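Local coordinates for Glucose/sorbosone dehydrogenases (Escherichia coli K12, PDB 2G8S), which is of unknown function but belongs to the glucose/sorbosone dehydrogenase family, has a beta-propeller fold and holds a calcium ion, at residues Val100-Leu105 and Asp114-Phe119; Thr35-Glu40 and Gly67-Val72; Val167-Gln172 and Arg188-Ser193. All coordinates share one frame; numbering follows the deposited sequence.

Overall arrangement
All three contacts lie in a beta-propeller; contacts 1 and 3 are each within a sheet, whereas contact 2 bridges two. Contact 1 pairs neighbouring strands of one antiparallel sheet, 96-105 and 115-120; it is only partly buried, and backbone hydrogen bonds carry most of it. Contact 2, the nearest of the three to the centre of the chain, is buried and relies on leucine, valine and threonine packing with just two hydrogen bonds. Contact 3 is at the entry to the last strand of its sheet, where an arginine lies over a tryptophan. Contacts 1 and 2 reach the same sheet, with centres 14 Å apart. Contacts 1 and 3 touch, since Phe119 packs on Val167, Leu169 and Glu190.

Contact 1: Val100-Leu105 and Asp114-Phe119; sequences VGYGRL and DFRTVF
Val100 and Phe119 are a hydrogen-bonded antiparallel pair next to a classic beta bulge. Val100 O accepts from both Val118 N (2.9 Å) and Phe119 N (3.1 Å), so two residues of one strand face a single residue of the other. Beyond the bulge, Tyr102 and Arg116 form a hydrogen-bonded pair, with Tyr102 O taking the Arg116 N-H at 2.9 Å. The tight part lies at buried Gly101, whose CA is 3.0 Å from Arg116 O and whose C is 3.5 Å from Phe115 CZ. Glycine, having no side chain, leaves this place to the oxygen and the phenylalanine ring. The other side is looser and more polar, with Arg116 exposed and Tyr102 partly exposed. The two run side by side, both with CG between backbone N and carbonyl carbon (chi1 66° and 62°), which sets Arg116 CG over the ring face, 4.3 Å from its centroid. The guanidinium stands almost upright to the ring, 87° between planes. Near Asp114 a water donates to Asp114 O (2.6 Å) and to Tyr102 O. Strand 82-90 flanks 96-105 on its other edge, Trp84 meeting Tyr102, and Phe119 reaches across to strands 142-147 and 165-170.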
loop_
_atom_site.group_PDB
_atom_site.type_symbol
_atom_site.label_atom_id
_atom_site.label_comp_id
_atom_site.label_asym_id
_atom_site.label_seq_id
_atom_site.Cartn_x
_atom_site.Cartn_y
_atom_site.Cartn_z
ATOM N N VAL A 100 8.255 8.539 6.271
ATOM C CA VAL A 100 6.934 8.433 6.889
ATOM C C VAL A 100 6.840 9.431 8.028
ATOM O O VAL A 100 7.749 9.517 8.858
ATOM C CB VAL A 100 6.690 7.009 7.443
ATOM C CG1 VAL A 100 5.331 6.914 8.160
ATOM C CG2 VAL A 100 6.774 5.964 6.319
ATOM N N GLY A 101 5.740 10.174 8.064
ATOM C CA GLY A 101 5.546 11.157 9.133
ATOM C C GLY A 101 4.087 11.441 9.388
ATOM O O GLY A 101 3.205 10.860 8.753
ATOM N N TYR A 102 3.837 12.351 10.321
ATOM C CA TYR A 102 2.472 12.736 10.638
ATOM C C TYR A 102 2.369 14.203 11.006
ATOM O O TYR A 102 3.353 14.819 11.415
ATOM C CB TYR A 102 1.891 11.880 11.767
ATOM C CG TYR A 102 2.541 12.055 13.126
ATOM C CD1 TYR A 102 2.204 13.121 13.968
ATOM C CD2 TYR A 102 3.467 11.130 13.588
ATOM C CE1 TYR A 102 2.799 13.254 15.240
ATOM C CE2 TYR A 102 4.067 11.256 14.854
ATOM C CZ TYR A 102 3.726 12.324 15.669
ATOM O OH TYR A 102 4.312 12.460 16.909
ATOM N N GLY A 103 1.170 14.744 10.836
ATOM C CA GLY A 103 0.846 16.090 11.291
ATOM C C GLY A 103 -0.607 16.125 11.690
ATOM O O GLY A 103 -1.274 15.091 11.688
ATOM N N ARG A 104 -1.099 17.313 12.022
ATOM C CA ARG A 104 -2.479 17.453 12.465
ATOM C C ARG A 104 -3.304 18.116 11.380
ATOM O O ARG A 104 -2.939 19.172 10.872
ATOM C CB ARG A 104 -2.549 18.270 13.765
ATOM C CG ARG A 104 -3.930 18.262 14.412
ATOM C CD ARG A 104 -4.012 19.195 15.615
ATOM N NE ARG A 104 -5.334 19.153 16.258
ATOM C CZ ARG A 104 -6.366 19.919 15.912
ATOM N NH1 ARG A 104 -6.255 20.793 14.915
ATOM N NH2 ARG A 104 -7.529 19.808 16.559
ATOM N N LEU A 105 -4.424 17.495 11.015
ATOM C CA LEU A 105 -5.319 18.083 10.027
ATOM C C LEU A 105 -6.173 19.171 10.680
ATOM O O LEU A 105 -6.870 18.916 11.671
ATOM C CB LEU A 105 -6.210 16.993 9.419
ATOM C CG LEU A 105 -7.133 17.383 8.254
ATOM C CD1 LEU A 105 -6.369 17.843 7.020
ATOM C CD2 LEU A 105 -8.083 16.241 7.920
ATOM N N ASP A 114 2.348 21.202 11.813
ATOM C CA ASP A 114 3.474 20.605 12.533
ATOM C C ASP A 114 3.860 19.228 12.011
ATOM O O ASP A 114 4.226 18.345 12.791
ATOM C CB ASP A 114 3.206 20.546 14.044
ATOM C CG ASP A 114 3.206 21.914 14.699
ATOM O OD1 ASP A 114 3.761 22.870 14.117
ATOM O OD2 ASP A 114 2.640 22.025 15.813
ATOM N N PHE A 115 3.773 19.037 10.698
ATOM C CA PHE A 115 4.213 17.759 10.130
ATOM C C PHE A 115 5.649 17.445 10.538
ATOM O O PHE A 115 6.508 18.329 10.526
ATOM C CB PHE A 115 4.107 17.733 8.604
ATOM C CG PHE A 115 4.333 16.369 8.023
ATOM C CD1 PHE A 115 3.278 15.469 7.922
ATOM C CD2 PHE A 115 5.596 15.980 7.595
ATOM C CE1 PHE A 115 3.480 14.202 7.394
ATOM C CE2 PHE A 115 5.809 14.718 7.078
ATOM C CZ PHE A 115 4.741 13.825 6.973
ATOM N N ARG A 116 5.894 16.188 10.900
ATOM C CA ARG A 116 7.240 15.718 11.247
ATOM C C ARG A 116 7.500 14.340 10.643
ATOM O O ARG A 116 6.611 13.496 10.631
ATOM C CB ARG A 116 7.424 15.672 12.771
ATOM C CG ARG A 116 6.488 14.707 13.502
ATOM C CD ARG A 116 6.607 14.850 15.011
ATOM N NE ARG A 116 7.942 14.489 15.474
ATOM C CZ ARG A 116 8.214 13.484 16.299
ATOM N NH1 ARG A 116 7.239 12.724 16.785
ATOM N NH2 ARG A 116 9.472 13.247 16.645
ATOM N N THR A 117 8.715 14.123 10.157
ATOM C CA THR A 117 9.086 12.825 9.618
ATOM C C THR A 117 9.680 11.995 10.753
ATOM O O THR A 117 10.672 12.387 11.390
ATOM C CB THR A 117 10.053 12.980 8.432
ATOM O OG1 THR A 117 9.396 13.718 7.392
ATOM C CG2 THR A 117 10.478 11.618 7.887
ATOM N N VAL A 118 9.056 10.851 11.019
ATOM C CA VAL A 118 9.455 10.018 12.146
ATOM C C VAL A 118 10.184 8.731 11.773
ATOM O O VAL A 118 10.784 8.103 12.630
ATOM C CB VAL A 118 8.263 9.688 13.090
ATOM C CG1 VAL A 118 7.576 10.948 13.545
ATOM C CG2 VAL A 118 7.269 8.745 12.422
ATOM N N PHE A 119 10.106 8.338 10.503
ATOM C CA PHE A 119 10.742 7.107 10.061
ATOM C C PHE A 119 11.245 7.255 8.640
ATOM O O PHE A 119 10.555 7.801 7.773
ATOM C CB PHE A 119 9.785 5.907 10.145
ATOM C CG PHE A 119 10.326 4.678 9.463
ATOM C CD1 PHE A 119 11.242 3.858 10.108
ATOM C CD2 PHE A 119 9.964 4.377 8.151
ATOM C CE1 PHE A 119 11.778 2.739 9.466
ATOM C CE2 PHE A 119 10.488 3.270 7.512
ATOM C CZ PHE A 119 11.401 2.451 8.166
HETATM O O HOH W 1 3.240 16.415 14.246
#

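Contact 2: Thr35-Glu40 and Gly67-Val72; sequences TLRGGE and GLLDVV
Thr35 meets Leu69 through its hydroxyl: OG1 donates to Leu69 O at 2.7 Å, arriving nearly along the C=O axis (169°). The rotamer lets threonine serve two purposes. With OG1 between backbone N and carbonyl carbon (chi1 51°), the hydroxyl is aimed at the carbonyl, while CG2 is left to pack against Val71 CB at 3.7 Å and Leu68 CD2 at 3.8 Å. The side chains of Thr35 and Val71 lie antiparallel, methyl against CB. Leu68 stretches out with CG trans to its backbone N (chi1 -177°), which carries its branched end to the turn formed by Leu36 to Glu40, CD2 coming 3.5 Å from Glu40 O. Nearer the backbone, Leu68 CB lies 3.9 Å from Gly39 CA. Arg37 sends its aliphatic part over Leu69, CD to CD2 4.0 Å, before the chain bends and turns the guanidinium toward the carbonyls of Gly64 and Gly66. Its own carbonyl accepts from Leu68 N at 2.9 Å. Gly67 CA is 3.2 Å from that same Arg37 O, and its unusual backbone angles suit a residue without a side chain. The buried Leu68 O has no conventional hydrogen-bond partner but is approached by the CA-H of Arg37. The sheets containing strands 32-36 and 68-73 are thus held together mainly by apolar packing, with two directed bonds, to Leu69 O and from Leu68 N, fixing how they meet.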
loop_
_atom_site.group_PDB
_atom_site.type_symbol
_atom_site.label_atom_id
_atom_site.label_comp_id
_atom_site.label_asym_id
_atom_site.label_seq_id
_atom_site.Cartn_x
_atom_site.Cartn_y
_atom_site.Cartn_z
ATOM N N THR A 35 -4.243 11.699 -2.011
ATOM C CA THR A 35 -2.884 12.076 -2.385
ATOM C C THR A 35 -2.730 12.002 -3.893
ATOM O O THR A 35 -3.221 11.072 -4.524
ATOM C CB THR A 35 -1.825 11.153 -1.758
ATOM O OG1 THR A 35 -2.157 9.781 -2.026
ATOM C CG2 THR A 35 -1.727 11.388 -0.264
ATOM N N LEU A 36 -2.084 13.019 -4.457
ATOM C CA LEU A 36 -1.687 13.007 -5.857
ATOM C C LEU A 36 -0.177 12.892 -5.859
ATOM O O LEU A 36 0.505 13.667 -5.190
ATOM C CB LEU A 36 -2.128 14.284 -6.567
ATOM C CG LEU A 36 -3.624 14.582 -6.564
ATOM C CD1 LEU A 36 -3.828 15.929 -7.215
ATOM C CD2 LEU A 36 -4.419 13.490 -7.298
ATOM N N ARG A 37 0.333 11.908 -6.592
ATOM C CA ARG A 37 1.722 11.472 -6.422
ATOM C C ARG A 37 2.753 12.561 -6.725
ATOM O O ARG A 37 3.860 12.536 -6.191
ATOM C CB ARG A 37 2.007 10.193 -7.218
ATOM C CG ARG A 37 3.162 9.371 -6.645
ATOM C CD ARG A 37 3.301 8.007 -7.317
ATOM N NE ARG A 37 3.972 8.098 -8.612
ATOM C CZ ARG A 37 3.445 7.736 -9.781
ATOM N NH1 ARG A 37 2.222 7.226 -9.854
ATOM N NH2 ARG A 37 4.157 7.875 -10.887
ATOM N N GLY A 38 2.378 13.523 -7.560
ATOM C CA GLY A 38 3.260 14.644 -7.871
ATOM C C GLY A 38 3.554 15.529 -6.667
ATOM O O GLY A 38 4.494 16.335 -6.704
ATOM N N GLY A 39 2.750 15.396 -5.606
ATOM C CA GLY A 39 3.038 16.046 -4.329
ATOM C C GLY A 39 1.928 16.829 -3.653
ATOM O O GLY A 39 2.179 17.499 -2.650
ATOM N N GLU A 40 0.708 16.720 -4.174
ATOM C CA GLU A 40 -0.440 17.450 -3.632
ATOM C C GLU A 40 -1.361 16.556 -2.817
ATOM O O GLU A 40 -1.665 15.430 -3.235
ATOM C CB GLU A 40 -1.258 18.060 -4.760
ATOM C CG GLU A 40 -0.525 19.172 -5.496
ATOM C CD GLU A 40 -1.273 19.687 -6.706
ATOM O OE1 GLU A 40 -2.349 19.150 -7.059
ATOM O OE2 GLU A 40 -0.767 20.641 -7.324
ATOM N N GLY A 67 7.029 9.746 -5.071
ATOM C CA GLY A 67 6.288 11.003 -4.881
ATOM C C GLY A 67 5.578 11.003 -3.538
ATOM O O GLY A 67 6.108 10.486 -2.547
ATOM N N LEU A 68 4.381 11.588 -3.509
ATOM C CA LEU A 68 3.528 11.544 -2.316
ATOM C C LEU A 68 2.701 10.277 -2.413
ATOM O O LEU A 68 2.033 10.051 -3.425
ATOM C CB LEU A 68 2.617 12.770 -2.243
ATOM C CG LEU A 68 1.728 12.857 -1.005
ATOM C CD1 LEU A 68 2.556 12.917 0.282
ATOM C CD2 LEU A 68 0.796 14.055 -1.126
ATOM N N LEU A 69 2.780 9.451 -1.371
ATOM C CA LEU A 69 2.227 8.101 -1.428
ATOM C C LEU A 69 0.991 7.953 -0.535
ATOM O O LEU A 69 -0.082 8.406 -0.922
ATOM C CB LEU A 69 3.319 7.051 -1.162
ATOM C CG LEU A 69 4.518 7.149 -2.136
ATOM C CD1 LEU A 69 5.644 6.229 -1.674
ATOM C CD2 LEU A 69 4.137 6.883 -3.597
ATOM N N ASP A 70 1.116 7.335 0.636
ATOM C CA ASP A 70 -0.092 7.027 1.411
ATOM C C ASP A 70 -0.582 8.198 2.247
ATOM O O ASP A 70 0.200 9.061 2.646
ATOM C CB ASP A 70 0.123 5.807 2.310
ATOM C CG ASP A 70 -1.112 4.916 2.395
ATOM O OD1 ASP A 70 -2.196 5.333 1.929
ATOM O OD2 ASP A 70 -0.984 3.787 2.909
ATOM N N VAL A 71 -1.889 8.213 2.512
ATOM C CA VAL A 71 -2.459 9.088 3.523
ATOM C C VAL A 71 -3.377 8.226 4.377
ATOM O O VAL A 71 -4.253 7.545 3.843
ATOM C CB VAL A 71 -3.235 10.289 2.910
ATOM C CG1 VAL A 71 -4.309 9.841 1.908
ATOM C CG2 VAL A 71 -3.862 11.124 4.011
ATOM N N VAL A 72 -3.151 8.235 5.689
ATOM C CA VAL A 72 -3.929 7.401 6.610
ATOM C C VAL A 72 -4.229 8.190 7.882
ATOM O O VAL A 72 -3.344 8.840 8.425
ATOM C CB VAL A 72 -3.172 6.075 6.972
ATOM C CG1 VAL A 72 -4.000 5.211 7.925
ATOM C CG2 VAL A 72 -2.801 5.289 5.710
#

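Contact 3: Val167-Gln172 and Arg188-Ser193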
loop_
_atom_site.group_PDB
_atom_site.type_symbol
_atom_site.label_atom_id
_atom_site.label_comp_id
_atom_site.label_asym_id
_atom_site.label_seq_id
_atom_site.Cartn_x
_atom_site.Cartn_y
_atom_site.Cartn_z
ATOM N N VAL A 167 7.931 -3.168 8.127
ATOM C CA VAL A 167 8.330 -2.555 9.399
ATOM C C VAL A 167 7.128 -2.495 10.345
ATOM O O VAL A 167 6.001 -2.297 9.898
ATOM C CB VAL A 167 8.919 -1.140 9.161
ATOM C CG1 VAL A 167 8.785 -0.254 10.400
ATOM C CG2 VAL A 167 10.384 -1.248 8.706
ATOM N N ARG A 168 7.366 -2.687 11.643
ATOM C CA ARG A 168 6.331 -2.444 12.649
ATOM C C ARG A 168 6.847 -1.438 13.657
ATOM O O ARG A 168 7.876 -1.666 14.299
ATOM C CB ARG A 168 5.911 -3.723 13.384
ATOM C CG ARG A 168 4.655 -3.495 14.234
ATOM C CD ARG A 168 4.293 -4.671 15.118
ATOM N NE ARG A 168 5.218 -4.824 16.237
ATOM C CZ ARG A 168 4.893 -5.288 17.447
ATOM N NH1 ARG A 168 3.643 -5.633 17.761
ATOM N NH2 ARG A 168 5.843 -5.401 18.353
ATOM N N LEU A 169 6.125 -0.329 13.779
ATOM C CA LEU A 169 6.386 0.666 14.819
ATOM C C LEU A 169 5.198 0.687 15.761
ATOM O O LEU A 169 4.153 0.119 15.451
ATOM C CB LEU A 169 6.575 2.055 14.196
ATOM C CG LEU A 169 7.695 2.168 13.159
ATOM C CD1 LEU A 169 7.771 3.581 12.630
ATOM C CD2 LEU A 169 9.045 1.736 13.732
ATOM N N THR A 170 5.342 1.332 16.917
ATOM C CA THR A 170 4.150 1.644 17.704
ATOM C C THR A 170 3.338 2.670 16.919
ATOM O O THR A 170 3.839 3.285 15.961
ATOM C CB THR A 170 4.479 2.252 19.091
ATOM O OG1 THR A 170 4.979 3.588 18.925
ATOM C CG2 THR A 170 5.487 1.387 19.838
ATOM N N ASP A 171 2.098 2.883 17.343
ATOM C CA ASP A 171 1.243 3.850 16.664
ATOM C C ASP A 171 1.708 5.302 16.854
ATOM O O ASP A 171 1.091 6.222 16.323
ATOM C CB ASP A 171 -0.238 3.648 17.041
ATOM C CG ASP A 171 -0.508 3.809 18.537
ATOM O OD1 ASP A 171 0.359 4.333 19.266
ATOM O OD2 ASP A 171 -1.613 3.410 18.977
ATOM N N GLN A 172 2.808 5.487 17.590
ATOM C CA GLN A 172 3.452 6.801 17.753
ATOM C C GLN A 172 4.744 6.921 16.940
ATOM O O GLN A 172 5.392 7.980 16.916
ATOM C CB GLN A 172 3.742 7.068 19.237
ATOM C CG GLN A 172 2.495 7.108 20.121
ATOM C CD GLN A 172 1.629 8.347 19.904
ATOM O OE1 GLN A 172 2.087 9.370 19.392
ATOM N NE2 GLN A 172 0.374 8.259 20.312
ATOM N N ARG A 188 18.245 -4.022 11.897
ATOM C CA ARG A 188 17.389 -2.872 12.177
ATOM C C ARG A 188 16.188 -3.318 13.014
ATOM O O ARG A 188 15.406 -4.179 12.589
ATOM C CB ARG A 188 16.917 -2.206 10.881
ATOM C CG ARG A 188 18.018 -1.511 10.080
ATOM C CD ARG A 188 18.590 -0.301 10.805
ATOM N NE ARG A 188 17.598 0.724 11.155
ATOM C CZ ARG A 188 17.608 1.982 10.709
ATOM N NH1 ARG A 188 18.544 2.405 9.857
ATOM N NH2 ARG A 188 16.676 2.831 11.130
ATOM N N ALA A 189 16.047 -2.714 14.195
ATOM C CA ALA A 189 15.018 -3.089 15.158
ATOM C C ALA A 189 13.599 -2.842 14.653
ATOM O O ALA A 189 12.648 -3.413 15.191
ATOM C CB ALA A 189 15.235 -2.354 16.485
ATOM N N GLU A 190 13.466 -1.999 13.624
ATOM C CA GLU A 190 12.151 -1.664 13.060
ATOM C C GLU A 190 11.515 -2.826 12.291
ATOM O O GLU A 190 10.303 -2.823 12.054
ATOM C CB GLU A 190 12.261 -0.453 12.133
ATOM C CG GLU A 190 12.757 0.831 12.810
ATOM C CD GLU A 190 14.269 1.029 12.756
ATOM O OE1 GLU A 190 15.015 0.079 12.427
ATOM O OE2 GLU A 190 14.709 2.168 13.042
ATOM N N ILE A 191 12.325 -3.814 11.912
ATOM C CA ILE A 191 11.879 -4.895 11.021
ATOM C C ILE A 191 10.923 -5.885 11.694
ATOM O O ILE A 191 11.198 -6.398 12.782
ATOM C CB ILE A 191 13.093 -5.653 10.404
ATOM C CG1 ILE A 191 13.916 -4.707 9.515
ATOM C CG2 ILE A 191 12.627 -6.897 9.606
ATOM C CD1 ILE A 191 15.298 -5.230 9.172
ATOM N N TRP A 192 9.811 -6.158 11.012
ATOM C CA TRP A 192 8.869 -7.200 11.400
ATOM C C TRP A 192 9.047 -8.438 10.519
ATOM O O TRP A 192 9.217 -9.537 11.023
ATOM C CB TRP A 192 7.440 -6.671 11.276
ATOM C CG TRP A 192 6.392 -7.520 11.932
ATOM C CD1 TRP A 192 5.400 -8.244 11.316
ATOM C CD2 TRP A 192 6.209 -7.709 13.341
ATOM N NE1 TRP A 192 4.613 -8.869 12.258
ATOM C CE2 TRP A 192 5.085 -8.557 13.509
ATOM C CE3 TRP A 192 6.888 -7.246 14.477
ATOM C CZ2 TRP A 192 4.624 -8.947 14.775
ATOM C CZ3 TRP A 192 6.430 -7.631 15.730
ATOM C CH2 TRP A 192 5.311 -8.476 15.870
ATOM N N SER A 193 9.015 -8.243 9.199
ATOM C CA SER A 193 9.214 -9.334 8.235
ATOM C C SER A 193 10.161 -8.859 7.151
ATOM O O SER A 193 10.322 -7.651 6.940
ATOM C CB SER A 193 7.887 -9.757 7.582
ATOM O OG SER A 193 6.862 -10.021 8.537
#
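A type I beta turn, Arg188 to Ile191, leads the chain into the last strand of a four-stranded antiparallel propeller sheet, and this contact is where that turn meets strand 165-170. Glu190 O, at the turn, accepts from Arg168 N at 3.0 Å, the donor lying almost straight out from the carbonyl (176°). Val167 and Ile191 form a non-hydrogen-bonded pair beside it, their side chains diverging. Arg168 lies over Trp192: CD sits 3.8 Å from the centroid of the six-membered ring, and NE approaches CZ3 at 3.1 Å. The guanidinium is tilted 30° from the ring plane. A bend at chi3 (72°) folds the arginine over the indole, and NH2 forms a salt bridge with Asp178. Arginine suits this place because its methylenes and flat head can cover an aromatic face while its charge is met elsewhere. Glu190 is held from its own turn: Arg188 grips it side-on, NE to OE1 at 3.0 Å and NH2 to OE2 at 2.8 Å. That leaves the glutamate's methylenes to pack, CG against Leu169 CD2 at 3.9 Å. Strand 142-147 lines the other edge of strand 165-170, Phe144 meets Trp192 edge-to-face, and Phe119 of strand 115-120 lies against Val167, Leu169 and Glu190.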